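Local coordinates for protein adenine phosphoribosyltransferase, putative (Trypanosoma brucei brucei, PDB 5VN4) that probably catalyses, as a homodimer, the salvage of adenine to AMP, transferring the phosphoribosyl group of 5-phospho-alpha-D-ribose 1-diphosphate to the base with release of diphosphate, at residues Arg67-Asp72 against Val209-Glu214; Thr82-Phe87 against Val100-Pro105; Lys36-Ala41 against Cys222-His227; Glu61-Ile66 against Phe92-Met97. All coordinates share one frame; numbering follows the deposited sequence.

The contacts run from the central sheet to the hood over the adenine. Contacts 1 and 4 share helix 60-75 and have centres about 9 Å apart; contact 1 lays that helix on strand 208-213, contact 4 on the start of helix 95-102. Contact 2, its centre about 12 Å from that of contact 4, lies at the other end of helix 95-102. Contact 3 stands apart, about 34 Å from contact 2 between centres, and its segments enclose the others along the chain. Contact 4 alternates in sequence with contacts 1 and 2; all four reach the second subunit. Contacts 1, 2 and 4 join the phosphoribosyltransferase core; contact 3 ties the hood down beside the adenine.

Contact 1 of 4, residues Arg67-Asp72 against Val209-Glu214; sequences RDFFVD and VTLVDE
Leu211 reaches helix 60-75 from strand 208-213 and wedges its branched end against two neighbouring phenylalanines, in a helix-on-sheet interface of the type I phosphoribosyltransferase fold. CD2 lies over one face of the Phe69 ring, 3.8 Å from the centroid and 23° off the normal, a CH-pi contact displaced toward the CD2-CE2 rim. The same methyl also nears Phe70 CZ, while Leu211 CG and CD1 sit on the Phe70 CE2 side, each 3.9 Å from that atom. Val209, two residues earlier on the strand, adds CG1 against both rings. The rings also meet each other: Phe69 CD2 stands over the centre of the Phe70 ring. With CG of Phe69 anti to the backbone N (chi1 180°), its ring extends from the helix toward the strand. Farther out, Leu27 and Phe31 of helix 26-34 pack on Leu211, and backbone bonds to Leu21 and Gly182 fix its place at the corner of the chain. The closest carbons across the interface are Phe69 CD2 and Leu211 CD2, 3.5 Å apart.

Contact 2 of 4, residues Thr82-Phe87 against Val100-Pro105; sequences THILGF and VELNVP
The His83 imidazole has Pro105 packed obliquely against it and Thr82 at its edge. The pair His83 and Pro105 belongs to the beta-alpha-beta unit made by strand 83-87, helix 95-102 and strand 106-109, at the point where the chain leaves the helix to re-enter the sheet. CB and CG of the proline ring both approach CD2 of the histidine, at 3.9 Å from CB, while on the imidazole's other flank ND1 shares a 2.7 Å hydrogen bond with Thr82 OG1 lying in the ring plane. This second tie limits rotation of the imidazole, and Thr82 OG1 is itself bonded to Arg149 N. A Schellman motif ends the helix, with Asn103 at positive phi turning the backbone so that Val104 and Pro105 lead back toward the first strand. Thr82 O meets their side chains, 3.3 Å from Pro105 CD and 3.5 Å from Val104 CB. Next to this turn the contact becomes apolar: Ile84 crosses Leu102 at about a right angle, CD1 to CD1 4.1 Å, and its CG1 lies 4.2 Å from Val104 CG2. Ile84 CG1 is anti to the carbonyl carbon (chi1 -64°), which sends CD1 toward the end of the helix. At the dimer interface, Arg64 of the second subunit bonds Val100 O and Asn103 OD1. Parallel pairing with strand 106-109 starts from one straight bond, Ile84 N to Pro105 O, 3.1 Å long with 174° at the hydrogen.

Contact 3 of 4, residues Lys36-Ala41 against Cys222-His227; sequences KWYSPA and CGDPLH
A single beta bridge between Trp37 and Cys222 joins the hood strand 37-38 to the loop that follows strand 208-213. One of its bonds, Gly223 N to Trp37 O, is short at 2.7 Å and nearly straight at 173°; the Trp37 backbone also pairs with Asn221. Cys222 then lies along one face of the Trp37 indole: CA stands over the five-membered ring, CB over the rim near CZ2, and SG over the six-membered ring, 3.8 Å from its centroid. Trp37 CG sits between the backbone N and the carbonyl carbon (chi1 63°), which folds the indole across Cys222, while NE1 bonds Ser218 O. Gly223 CA rests over a face of the Tyr38 ring; the tyrosine's OH is held by Asn55.

Past this glycine, Asp224 grips Ser39 with both carboxylate oxygens. OD1 accepts from Ser39 N at 3.0 Å through its syn lone pair, and OD2 accepts from Ser39 OG at 2.5 Å, also on the syn side but 21° out of the carboxylate plane. A water spans the opposite end, accepting from Lys36 NZ and donating to Cys222 O. The other strand of the small sheet, 50-51, carries the adenine-binding Ala51, and Trp37 also touches Arg49, another adenine-binding residue. This is consistent with a strand that backs the base pocket, an arrangement belonging to the hood of a purine phosphoribosyltransferase.

Contact 4 of 4, residues Glu61-Ile66 against Phe92-Met97; sequences EVMRGI and FLLGPM
Met97 pushes its terminal methyl into a hollow on helix 60-75 bounded by Met63 and Ile66, residues one turn apart. The floor of the hollow is backbone, with Met63 O 3.5 Å from Met97 CE, and its walls are Met63 CE at 3.9 Å and Ile66 CG2 at 4.0 Å. Although CG of Met97 lies between its backbone N and carbonyl carbon (chi1 70°), the chain beyond is fully extended and drives CE straight into the dip.

Met63 answers with the opposite shape. Bent at both chi2 and chi3, it curls across Met97 at about a right angle and pushes its own methyl toward the turn before helix 95-102, where CE comes within 3.7 Å of Leu93 O. The two methionines therefore interlock, each methyl lodged against the backbone of the other segment. Leu94 completes the seam: its CD2 approaches Met63 SD at 4.3 Å and Ile66 CD1 at 4.4 Å, a looser fit than the Met97 side.

Ile56 packs on Met63 and Ile66, and Phe31 of helix 26-34 also packs on Ile66. Met63 touches Val100 of the second subunit, and Leu93 meets Phe92 there, so the seam continues into the dimer interface. The nearest atoms of the Leu93 side chain and a bound pyrophosphate are about 7 Å apart. This is a buried, mainly apolar helix-to-turn junction without cross-segment hydrogen bonds, set where the phosphoribosyltransferase core passes from its active-site loop into helix 95-102.

Contact 1 of 4, residues Arg67-Asp72 against Val209-Glu214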
loop_
_atom_site.group_PDB
_atom_site.type_symbol
_atom_site.label_atom_id
_atom_site.label_comp_id
_atom_site.label_asym_id
_atom_site.label_seq_id
_atom_site.Cartn_x
_atom_site.Cartn_y
_atom_site.Cartn_z
ATOM N N ARG A 67 -6.933 6.055 -10.977
ATOM C CA ARG A 67 -5.771 6.911 -11.167
ATOM C C ARG A 67 -6.123 8.106 -12.042
ATOM O O ARG A 67 -5.853 9.260 -11.683
ATOM C CB ARG A 67 -4.652 6.084 -11.807
ATOM C CG ARG A 67 -3.287 6.755 -11.858
ATOM C CD ARG A 67 -3.001 7.511 -13.159
ATOM N NE ARG A 67 -3.384 6.810 -14.385
ATOM C CZ ARG A 67 -2.610 5.970 -15.074
ATOM N NH1 ARG A 67 -1.388 5.663 -14.657
ATOM N NH2 ARG A 67 -3.077 5.426 -16.189
ATOM N N ASP A 68 -6.736 7.844 -13.198
ATOM C CA ASP A 68 -7.023 8.915 -14.147
ATOM C C ASP A 68 -7.989 9.927 -13.554
ATOM O O ASP A 68 -7.832 11.136 -13.758
ATOM C CB ASP A 68 -7.600 8.334 -15.439
ATOM C CG ASP A 68 -6.570 7.586 -16.272
ATOM O OD1 ASP A 68 -5.360 7.690 -15.988
ATOM O OD2 ASP A 68 -6.985 6.887 -17.220
ATOM N N PHE A 69 -9.000 9.451 -12.822
ATOM C CA PHE A 69 -9.965 10.368 -12.223
ATOM C C PHE A 69 -9.277 11.361 -11.294
ATOM O O PHE A 69 -9.464 12.580 -11.417
ATOM C CB PHE A 69 -11.049 9.603 -11.460
ATOM C CG PHE A 69 -12.054 10.516 -10.821
ATOM C CD1 PHE A 69 -13.160 10.950 -11.538
ATOM C CD2 PHE A 69 -11.864 10.999 -9.535
ATOM C CE1 PHE A 69 -14.072 11.831 -10.981
ATOM C CE2 PHE A 69 -12.770 11.882 -8.974
ATOM C CZ PHE A 69 -13.880 12.293 -9.696
ATOM N N PHE A 70 -8.474 10.856 -10.354
ATOM C CA PHE A 70 -7.889 11.748 -9.355
ATOM C C PHE A 70 -6.737 12.583 -9.906
ATOM O O PHE A 70 -6.583 13.746 -9.516
ATOM C CB PHE A 70 -7.502 10.965 -8.101
ATOM C CG PHE A 70 -8.678 10.573 -7.259
ATOM C CD1 PHE A 70 -9.384 11.541 -6.558
ATOM C CD2 PHE A 70 -9.086 9.251 -7.173
ATOM C CE1 PHE A 70 -10.464 11.208 -5.776
ATOM C CE2 PHE A 70 -10.176 8.908 -6.396
ATOM C CZ PHE A 70 -10.863 9.889 -5.690
ATOM N N VAL A 71 -5.935 12.033 -10.818
ATOM C CA VAL A 71 -4.898 12.840 -11.452
ATOM C C VAL A 71 -5.524 14.005 -12.207
ATOM O O VAL A 71 -5.115 15.160 -12.046
ATOM C CB VAL A 71 -4.002 11.973 -12.351
ATOM C CG1 VAL A 71 -3.090 12.862 -13.198
ATOM C CG2 VAL A 71 -3.181 11.016 -11.500
ATOM N N ASP A 72 -6.552 13.724 -13.018
ATOM C CA ASP A 72 -7.206 14.793 -13.768
ATOM C C ASP A 72 -7.845 15.811 -12.836
ATOM O O ASP A 72 -7.780 17.020 -13.090
ATOM C CB ASP A 72 -8.253 14.225 -14.728
ATOM C CG ASP A 72 -9.176 15.301 -15.292
ATOM O OD1 ASP A 72 -10.212 15.610 -14.659
ATOM O OD2 ASP A 72 -8.853 15.855 -16.366
ATOM N N VAL A 209 -14.823 12.819 -1.341
ATOM C CA VAL A 209 -15.094 12.309 -2.680
ATOM C C VAL A 209 -14.806 10.814 -2.673
ATOM O O VAL A 209 -13.645 10.403 -2.577
ATOM C CB VAL A 209 -14.238 13.024 -3.732
ATOM C CG1 VAL A 209 -14.430 12.390 -5.104
ATOM C CG2 VAL A 209 -14.555 14.520 -3.756
ATOM N N THR A 210 -15.856 9.994 -2.749
ATOM C CA THR A 210 -15.691 8.547 -2.817
ATOM C C THR A 210 -16.333 8.065 -4.106
ATOM O O THR A 210 -17.532 8.267 -4.315
ATOM C CB THR A 210 -16.310 7.840 -1.607
ATOM O OG1 THR A 210 -17.710 8.123 -1.525
ATOM C CG2 THR A 210 -15.639 8.284 -0.316
ATOM N N LEU A 211 -15.540 7.426 -4.965
ATOM C CA LEU A 211 -15.991 7.171 -6.333
ATOM C C LEU A 211 -17.308 6.401 -6.375
ATOM O O LEU A 211 -18.235 6.788 -7.097
ATOM C CB LEU A 211 -14.903 6.453 -7.133
ATOM C CG LEU A 211 -13.635 7.283 -7.333
ATOM C CD1 LEU A 211 -12.684 6.564 -8.299
ATOM C CD2 LEU A 211 -13.946 8.696 -7.820
ATOM N N VAL A 212 -17.409 5.297 -5.631
ATOM C CA VAL A 212 -18.696 4.615 -5.545
ATOM C C VAL A 212 -19.184 4.600 -4.099
ATOM O O VAL A 212 -18.540 5.172 -3.203
ATOM C CB VAL A 212 -18.716 3.235 -6.244
ATOM C CG1 VAL A 212 -18.466 3.411 -7.742
ATOM C CG2 VAL A 212 -17.702 2.286 -5.632
ATOM N N ASP A 213 -20.346 3.992 -3.876
ATOM C CA ASP A 213 -21.044 4.067 -2.603
ATOM C C ASP A 213 -21.670 2.710 -2.321
ATOM O O ASP A 213 -21.432 1.729 -3.035
ATOM C CB ASP A 213 -22.055 5.224 -2.599
ATOM C CG ASP A 213 -23.169 5.044 -3.617
ATOM O OD1 ASP A 213 -23.239 3.965 -4.249
ATOM O OD2 ASP A 213 -23.987 5.980 -3.772
ATOM N N GLU A 214 -22.509 2.671 -1.282
ATOM C CA GLU A 214 -23.108 1.416 -0.840
ATOM C C GLU A 214 -23.980 0.750 -1.903
ATOM O O GLU A 214 -24.255 -0.451 -1.792
ATOM C CB GLU A 214 -23.913 1.631 0.449
ATOM C CG GLU A 214 -25.018 2.682 0.363
ATOM C CD GLU A 214 -24.562 4.067 0.805
ATOM O OE1 GLU A 214 -23.440 4.465 0.447
ATOM O OE2 GLU A 214 -25.324 4.772 1.519
#

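Contact 2 of 4, residues Thr82-Phe87 against Val100-Pro105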
loop_
_atom_site.group_PDB
_atom_site.type_symbol
_atom_site.label_atom_id
_atom_site.label_comp_id
_atom_site.label_asym_id
_atom_site.label_seq_id
_atom_site.Cartn_x
_atom_site.Cartn_y
_atom_site.Cartn_z
ATOM N N THR A 82 0.066 19.858 -2.870
ATOM C CA THR A 82 1.489 19.648 -2.640
ATOM C C THR A 82 1.835 18.255 -2.131
ATOM O O THR A 82 2.983 17.828 -2.290
ATOM C CB THR A 82 2.049 20.686 -1.650
ATOM O OG1 THR A 82 1.408 20.539 -0.379
ATOM C CG2 THR A 82 1.859 22.119 -2.175
ATOM N N HIS A 83 0.884 17.541 -1.525
ATOM C CA HIS A 83 1.145 16.235 -0.938
ATOM C C HIS A 83 -0.129 15.407 -0.974
ATOM O O HIS A 83 -1.230 15.938 -0.818
ATOM C CB HIS A 83 1.526 16.337 0.547
ATOM C CG HIS A 83 2.759 17.134 0.816
ATOM N ND1 HIS A 83 2.787 18.509 0.738
ATOM C CD2 HIS A 83 3.999 16.749 1.195
ATOM C CE1 HIS A 83 4.002 18.935 1.034
ATOM N NE2 HIS A 83 4.754 17.889 1.321
ATOM N N ILE A 84 0.035 14.098 -1.154
ATOM C CA ILE A 84 -1.024 13.125 -0.900
ATOM C C ILE A 84 -0.608 12.296 0.305
ATOM O O ILE A 84 0.511 11.769 0.346
ATOM C CB ILE A 84 -1.283 12.231 -2.125
ATOM C CG1 ILE A 84 -1.798 13.086 -3.292
ATOM C CG2 ILE A 84 -2.244 11.082 -1.774
ATOM C CD1 ILE A 84 -1.958 12.328 -4.560
ATOM N N LEU A 85 -1.496 12.210 1.296
ATOM C CA LEU A 85 -1.282 11.443 2.519
ATOM C C LEU A 85 -2.234 10.259 2.470
ATOM O O LEU A 85 -3.445 10.458 2.341
ATOM C CB LEU A 85 -1.619 12.299 3.742
ATOM C CG LEU A 85 -0.546 13.253 4.281
ATOM C CD1 LEU A 85 -0.025 14.192 3.205
ATOM C CD2 LEU A 85 -1.130 14.041 5.445
ATOM N N GLY A 86 -1.702 9.041 2.559
ATOM C CA GLY A 86 -2.514 7.841 2.458
ATOM C C GLY A 86 -2.357 6.923 3.654
ATOM O O GLY A 86 -1.276 6.821 4.241
ATOM N N PHE A 87 -3.446 6.229 3.997
ATOM C CA PHE A 87 -3.491 5.401 5.198
ATOM C C PHE A 87 -2.998 3.976 4.958
ATOM O O PHE A 87 -3.412 3.307 4.007
ATOM C CB PHE A 87 -4.912 5.314 5.741
ATOM C CG PHE A 87 -5.443 6.599 6.278
ATOM C CD1 PHE A 87 -5.230 6.956 7.606
ATOM C CD2 PHE A 87 -6.170 7.449 5.466
ATOM C CE1 PHE A 87 -5.749 8.135 8.108
ATOM C CE2 PHE A 87 -6.680 8.640 5.965
ATOM C CZ PHE A 87 -6.476 8.973 7.286
ATOM N N VAL A 100 2.595 9.986 -8.262
ATOM C CA VAL A 100 3.680 9.991 -9.234
ATOM C C VAL A 100 3.305 10.813 -10.463
ATOM O O VAL A 100 4.143 11.543 -11.004
ATOM C CB VAL A 100 4.153 8.561 -9.564
ATOM C CG1 VAL A 100 3.110 7.801 -10.364
ATOM C CG2 VAL A 100 5.489 8.598 -10.292
ATOM N N GLU A 101 2.049 10.737 -10.908
ATOM C CA GLU A 101 1.652 11.512 -12.081
ATOM C C GLU A 101 1.523 12.994 -11.768
ATOM O O GLU A 101 1.737 13.833 -12.649
ATOM C CB GLU A 101 0.329 11.000 -12.646
ATOM C CG GLU A 101 0.314 9.525 -12.976
ATOM C CD GLU A 101 1.343 9.142 -14.010
ATOM O OE1 GLU A 101 1.750 10.004 -14.822
ATOM O OE2 GLU A 101 1.745 7.962 -14.009
ATOM N N LEU A 102 1.144 13.335 -10.538
ATOM C CA LEU A 102 1.091 14.727 -10.123
ATOM C C LEU A 102 2.455 15.268 -9.732
ATOM O O LEU A 102 2.585 16.478 -9.522
ATOM C CB LEU A 102 0.130 14.877 -8.943
ATOM C CG LEU A 102 -1.344 14.575 -9.221
ATOM C CD1 LEU A 102 -2.122 14.625 -7.921
ATOM C CD2 LEU A 102 -1.915 15.570 -10.226
ATOM N N ASN A 103 3.460 14.400 -9.624
ATOM C CA ASN A 103 4.802 14.789 -9.199
ATOM C C ASN A 103 4.787 15.423 -7.810
ATOM O O ASN A 103 5.364 16.491 -7.583
ATOM C CB ASN A 103 5.484 15.699 -10.223
ATOM C CG ASN A 103 6.959 15.861 -9.947
ATOM O OD1 ASN A 103 7.641 14.903 -9.584
ATOM N ND2 ASN A 103 7.456 17.082 -10.089
ATOM N N VAL A 104 4.116 14.754 -6.876
ATOM C CA VAL A 104 4.070 15.224 -5.494
ATOM C C VAL A 104 4.463 14.076 -4.576
ATOM O O VAL A 104 4.322 12.892 -4.932
ATOM C CB VAL A 104 2.677 15.785 -5.115
ATOM C CG1 VAL A 104 2.329 17.009 -5.964
ATOM C CG2 VAL A 104 1.605 14.696 -5.218
ATOM N N PRO A 105 4.955 14.398 -3.377
ATOM C CA PRO A 105 5.209 13.358 -2.374
ATOM C C PRO A 105 3.952 12.573 -2.034
ATOM O O PRO A 105 2.848 13.123 -1.950
ATOM C CB PRO A 105 5.680 14.157 -1.157
ATOM C CG PRO A 105 6.240 15.417 -1.725
ATOM C CD PRO A 105 5.386 15.729 -2.916
#

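Contact 3 of 4, residues Lys36-Ala41 against Cys222-His227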
loop_
_atom_site.group_PDB
_atom_site.type_symbol
_atom_site.label_atom_id
_atom_site.label_comp_id
_atom_site.label_asym_id
_atom_site.label_seq_id
_atom_site.Cartn_x
_atom_site.Cartn_y
_atom_site.Cartn_z
ATOM N N LYS A 36 -16.868 -6.809 -5.124
ATOM C CA LYS A 36 -17.616 -7.855 -4.443
ATOM C C LYS A 36 -17.603 -7.602 -2.943
ATOM O O LYS A 36 -16.641 -7.056 -2.386
ATOM C CB LYS A 36 -17.010 -9.240 -4.696
ATOM C CG LYS A 36 -16.817 -9.593 -6.153
ATOM C CD LYS A 36 -18.137 -9.597 -6.908
ATOM C CE LYS A 36 -17.915 -9.873 -8.385
ATOM N NZ LYS A 36 -19.176 -9.729 -9.158
ATOM N N TRP A 37 -18.672 -8.024 -2.288
ATOM C CA TRP A 37 -18.726 -7.986 -0.839
ATOM C C TRP A 37 -18.795 -9.396 -0.276
ATOM O O TRP A 37 -19.268 -10.332 -0.930
ATOM C CB TRP A 37 -19.899 -7.147 -0.323
ATOM C CG TRP A 37 -21.258 -7.667 -0.706
ATOM C CD1 TRP A 37 -21.980 -7.333 -1.814
ATOM C CD2 TRP A 37 -22.056 -8.611 0.023
ATOM N NE1 TRP A 37 -23.174 -8.013 -1.826
ATOM C CE2 TRP A 37 -23.250 -8.798 -0.705
ATOM C CE3 TRP A 37 -21.884 -9.310 1.222
ATOM C CZ2 TRP A 37 -24.260 -9.661 -0.279
ATOM C CZ3 TRP A 37 -22.899 -10.166 1.647
ATOM C CH2 TRP A 37 -24.067 -10.331 0.896
ATOM N N TYR A 38 -18.319 -9.536 0.953
ATOM C CA TYR A 38 -18.272 -10.823 1.621
ATOM C C TYR A 38 -19.012 -10.728 2.943
ATOM O O TYR A 38 -18.925 -9.717 3.650
ATOM C CB TYR A 38 -16.812 -11.249 1.831
ATOM C CG TYR A 38 -16.072 -11.424 0.521
ATOM C CD1 TYR A 38 -15.578 -10.322 -0.179
ATOM C CD2 TYR A 38 -15.907 -12.689 -0.045
ATOM C CE1 TYR A 38 -14.930 -10.478 -1.387
ATOM C CE2 TYR A 38 -15.238 -12.857 -1.252
ATOM C CZ TYR A 38 -14.751 -11.742 -1.915
ATOM O OH TYR A 38 -14.100 -11.878 -3.124
ATOM N N SER A 39 -19.754 -11.776 3.265
ATOM C CA SER A 39 -20.487 -11.827 4.517
ATOM C C SER A 39 -19.520 -12.168 5.645
ATOM O O SER A 39 -18.367 -12.541 5.406
ATOM C CB SER A 39 -21.598 -12.867 4.407
ATOM O OG SER A 39 -21.057 -14.176 4.331
ATOM N N PRO A 40 -19.957 -12.047 6.898
ATOM C CA PRO A 40 -19.043 -12.357 8.009
ATOM C C PRO A 40 -18.399 -13.728 7.912
ATOM O O PRO A 40 -17.233 -13.881 8.298
ATOM C CB PRO A 40 -19.946 -12.216 9.239
ATOM C CG PRO A 40 -20.916 -11.125 8.831
ATOM C CD PRO A 40 -21.193 -11.391 7.371
ATOM N N ALA A 41 -19.106 -14.719 7.363
ATOM C CA ALA A 41 -18.547 -16.060 7.225
ATOM C C ALA A 41 -17.309 -16.095 6.336
ATOM O O ALA A 41 -16.505 -17.029 6.443
ATOM C CB ALA A 41 -19.610 -17.017 6.677
ATOM N N CYS A 222 -22.286 -10.483 -4.254
ATOM C CA CYS A 222 -21.658 -11.203 -3.158
ATOM C C CYS A 222 -20.545 -12.093 -3.693
ATOM O O CYS A 222 -20.743 -12.850 -4.650
ATOM C CB CYS A 222 -22.693 -12.057 -2.430
ATOM S SG CYS A 222 -22.021 -12.884 -0.967
ATOM N N GLY A 223 -19.375 -12.009 -3.070
ATOM C CA GLY A 223 -18.244 -12.826 -3.443
ATOM C C GLY A 223 -18.091 -14.117 -2.677
ATOM O O GLY A 223 -17.167 -14.885 -2.976
ATOM N N ASP A 224 -18.962 -14.384 -1.702
ATOM C CA ASP A 224 -18.875 -15.624 -0.937
ATOM C C ASP A 224 -18.921 -16.815 -1.893
ATOM O O ASP A 224 -19.692 -16.805 -2.859
ATOM C CB ASP A 224 -20.087 -15.775 -0.008
ATOM C CG ASP A 224 -20.109 -14.800 1.159
ATOM O OD1 ASP A 224 -19.201 -13.958 1.322
ATOM O OD2 ASP A 224 -21.096 -14.892 1.936
ATOM N N PRO A 225 -18.151 -17.869 -1.644
ATOM C CA PRO A 225 -18.338 -19.093 -2.430
ATOM C C PRO A 225 -19.705 -19.686 -2.137
ATOM O O PRO A 225 -20.190 -19.647 -1.005
ATOM C CB PRO A 225 -17.209 -20.011 -1.948
ATOM C CG PRO A 225 -16.867 -19.517 -0.607
ATOM C CD PRO A 225 -17.127 -18.031 -0.596
ATOM N N LEU A 226 -20.326 -20.251 -3.174
ATOM C CA LEU A 226 -21.654 -20.828 -2.991
ATOM C C LEU A 226 -21.592 -22.117 -2.182
ATOM O O LEU A 226 -22.540 -22.440 -1.454
ATOM C CB LEU A 226 -22.323 -21.027 -4.347
ATOM C CG LEU A 226 -22.692 -19.695 -5.018
ATOM C CD1 LEU A 226 -23.066 -19.921 -6.480
ATOM C CD2 LEU A 226 -23.820 -18.977 -4.252
ATOM N N HIS A 227 -20.501 -22.867 -2.304
ATOM C CA HIS A 227 -20.209 -23.980 -1.414
ATOM C C HIS A 227 -18.710 -24.013 -1.178
ATOM O O HIS A 227 -17.926 -23.697 -2.079
ATOM C CB HIS A 227 -20.743 -25.343 -1.921
ATOM C CG HIS A 227 -20.258 -25.745 -3.283
ATOM N ND1 HIS A 227 -19.072 -26.417 -3.491
ATOM C CD2 HIS A 227 -20.835 -25.614 -4.500
ATOM C CE1 HIS A 227 -18.933 -26.666 -4.782
ATOM N NE2 HIS A 227 -19.990 -26.188 -5.416
HETATM O O HOH W 1 -20.859 -11.793 -7.338
#

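Contact 4 of 4, residues Glu61-Ile66 against Phe92-Met97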
loop_
_atom_site.group_PDB
_atom_site.type_symbol
_atom_site.label_atom_id
_atom_site.label_comp_id
_atom_site.label_asym_id
_atom_site.label_seq_id
_atom_site.Cartn_x
_atom_site.Cartn_y
_atom_site.Cartn_z
ATOM N N GLU A 61 -8.087 -2.128 -15.436
ATOM C CA GLU A 61 -8.931 -1.098 -16.036
ATOM C C GLU A 61 -9.538 -0.183 -14.974
ATOM O O GLU A 61 -9.530 1.045 -15.121
ATOM C CB GLU A 61 -10.013 -1.732 -16.916
ATOM C CG GLU A 61 -10.914 -0.719 -17.605
ATOM C CD GLU A 61 -11.932 -1.358 -18.529
ATOM O OE1 GLU A 61 -12.065 -0.886 -19.672
ATOM O OE2 GLU A 61 -12.591 -2.334 -18.119
ATOM N N VAL A 62 -10.078 -0.760 -13.894
ATOM C CA VAL A 62 -10.627 0.075 -12.824
ATOM C C VAL A 62 -9.519 0.848 -12.111
ATOM O O VAL A 62 -9.692 2.025 -11.772
ATOM C CB VAL A 62 -11.501 -0.750 -11.855
ATOM C CG1 VAL A 62 -11.812 0.050 -10.588
ATOM C CG2 VAL A 62 -12.805 -1.185 -12.532
ATOM N N MET A 63 -8.371 0.207 -11.867
ATOM C CA MET A 63 -7.260 0.926 -11.243
ATOM C C MET A 63 -6.836 2.124 -12.082
ATOM O O MET A 63 -6.600 3.216 -11.548
ATOM C CB MET A 63 -6.078 -0.011 -10.999
ATOM C CG MET A 63 -6.306 -1.018 -9.885
ATOM S SD MET A 63 -6.397 -0.250 -8.239
ATOM C CE MET A 63 -4.657 -0.047 -7.848
ATOM N N ARG A 64 -6.749 1.940 -13.401
ATOM C CA ARG A 64 -6.441 3.055 -14.290
ATOM C C ARG A 64 -7.528 4.126 -14.234
ATOM O O ARG A 64 -7.228 5.322 -14.290
ATOM C CB ARG A 64 -6.255 2.538 -15.714
ATOM C CG ARG A 64 -5.748 3.576 -16.703
ATOM C CD ARG A 64 -5.421 2.921 -18.038
ATOM N NE ARG A 64 -4.617 1.717 -17.835
ATOM C CZ ARG A 64 -5.047 0.476 -18.045
ATOM N NH1 ARG A 64 -6.274 0.257 -18.501
ATOM N NH2 ARG A 64 -4.241 -0.549 -17.809
ATOM N N GLY A 65 -8.799 3.719 -14.131
ATOM C CA GLY A 65 -9.864 4.703 -14.023
ATOM C C GLY A 65 -9.779 5.508 -12.738
ATOM O O GLY A 65 -10.001 6.723 -12.742
ATOM N N ILE A 66 -9.440 4.844 -11.626
ATOM C CA ILE A 66 -9.225 5.543 -10.358
ATOM C C ILE A 66 -8.081 6.537 -10.494
ATOM O O ILE A 66 -8.198 7.714 -10.124
ATOM C CB ILE A 66 -8.942 4.531 -9.230
ATOM C CG1 ILE A 66 -10.139 3.618 -8.972
ATOM C CG2 ILE A 66 -8.511 5.254 -7.946
ATOM C CD1 ILE A 66 -9.753 2.373 -8.198
ATOM N N PHE A 92 -2.435 2.839 0.859
ATOM C CA PHE A 92 -1.148 2.686 0.185
ATOM C C PHE A 92 -1.308 2.170 -1.235
ATOM O O PHE A 92 -0.431 2.396 -2.073
ATOM C CB PHE A 92 -0.280 1.675 0.942
ATOM C CG PHE A 92 0.322 2.188 2.234
ATOM C CD1 PHE A 92 0.013 3.438 2.759
ATOM C CD2 PHE A 92 1.230 1.392 2.915
ATOM C CE1 PHE A 92 0.611 3.880 3.936
ATOM C CE2 PHE A 92 1.828 1.824 4.090
ATOM C CZ PHE A 92 1.514 3.070 4.607
ATOM N N LEU A 93 -2.393 1.443 -1.515
ATOM C CA LEU A 93 -2.621 0.855 -2.831
ATOM C C LEU A 93 -3.050 1.878 -3.870
ATOM O O LEU A 93 -2.942 1.603 -5.076
ATOM C CB LEU A 93 -3.717 -0.203 -2.726
ATOM C CG LEU A 93 -3.370 -1.419 -1.867
ATOM C CD1 LEU A 93 -4.622 -2.191 -1.471
ATOM C CD2 LEU A 93 -2.404 -2.325 -2.628
ATOM N N LEU A 94 -3.528 3.043 -3.438
ATOM C CA LEU A 94 -4.153 4.014 -4.324
ATOM C C LEU A 94 -3.359 5.304 -4.468
ATOM O O LEU A 94 -3.314 5.874 -5.557
ATOM C CB LEU A 94 -5.570 4.345 -3.823
ATOM C CG LEU A 94 -6.508 3.152 -3.627
ATOM C CD1 LEU A 94 -7.829 3.594 -2.989
ATOM C CD2 LEU A 94 -6.748 2.433 -4.951
ATOM N N GLY A 95 -2.756 5.803 -3.389
ATOM C CA GLY A 95 -2.083 7.085 -3.406
ATOM C C GLY A 95 -0.885 7.199 -4.335
ATOM O O GLY A 95 -0.780 8.155 -5.113
ATOM N N PRO A 96 0.055 6.246 -4.264
ATOM C CA PRO A 96 1.296 6.402 -5.045
ATOM C C PRO A 96 1.090 6.551 -6.542
ATOM O O PRO A 96 1.785 7.363 -7.168
ATOM C CB PRO A 96 2.095 5.144 -4.682
ATOM C CG PRO A 96 1.659 4.839 -3.293
ATOM C CD PRO A 96 0.174 5.139 -3.299
ATOM N N MET A 97 0.166 5.799 -7.144
ATOM C CA MET A 97 -0.014 5.914 -8.591
ATOM C C MET A 97 -0.569 7.278 -8.981
ATOM O O MET A 97 -0.343 7.736 -10.105
ATOM C CB MET A 97 -0.899 4.788 -9.125
ATOM C CG MET A 97 -2.368 4.881 -8.707
ATOM S SD MET A 97 -3.262 3.388 -9.175
ATOM C CE MET A 97 -4.875 3.774 -8.506
#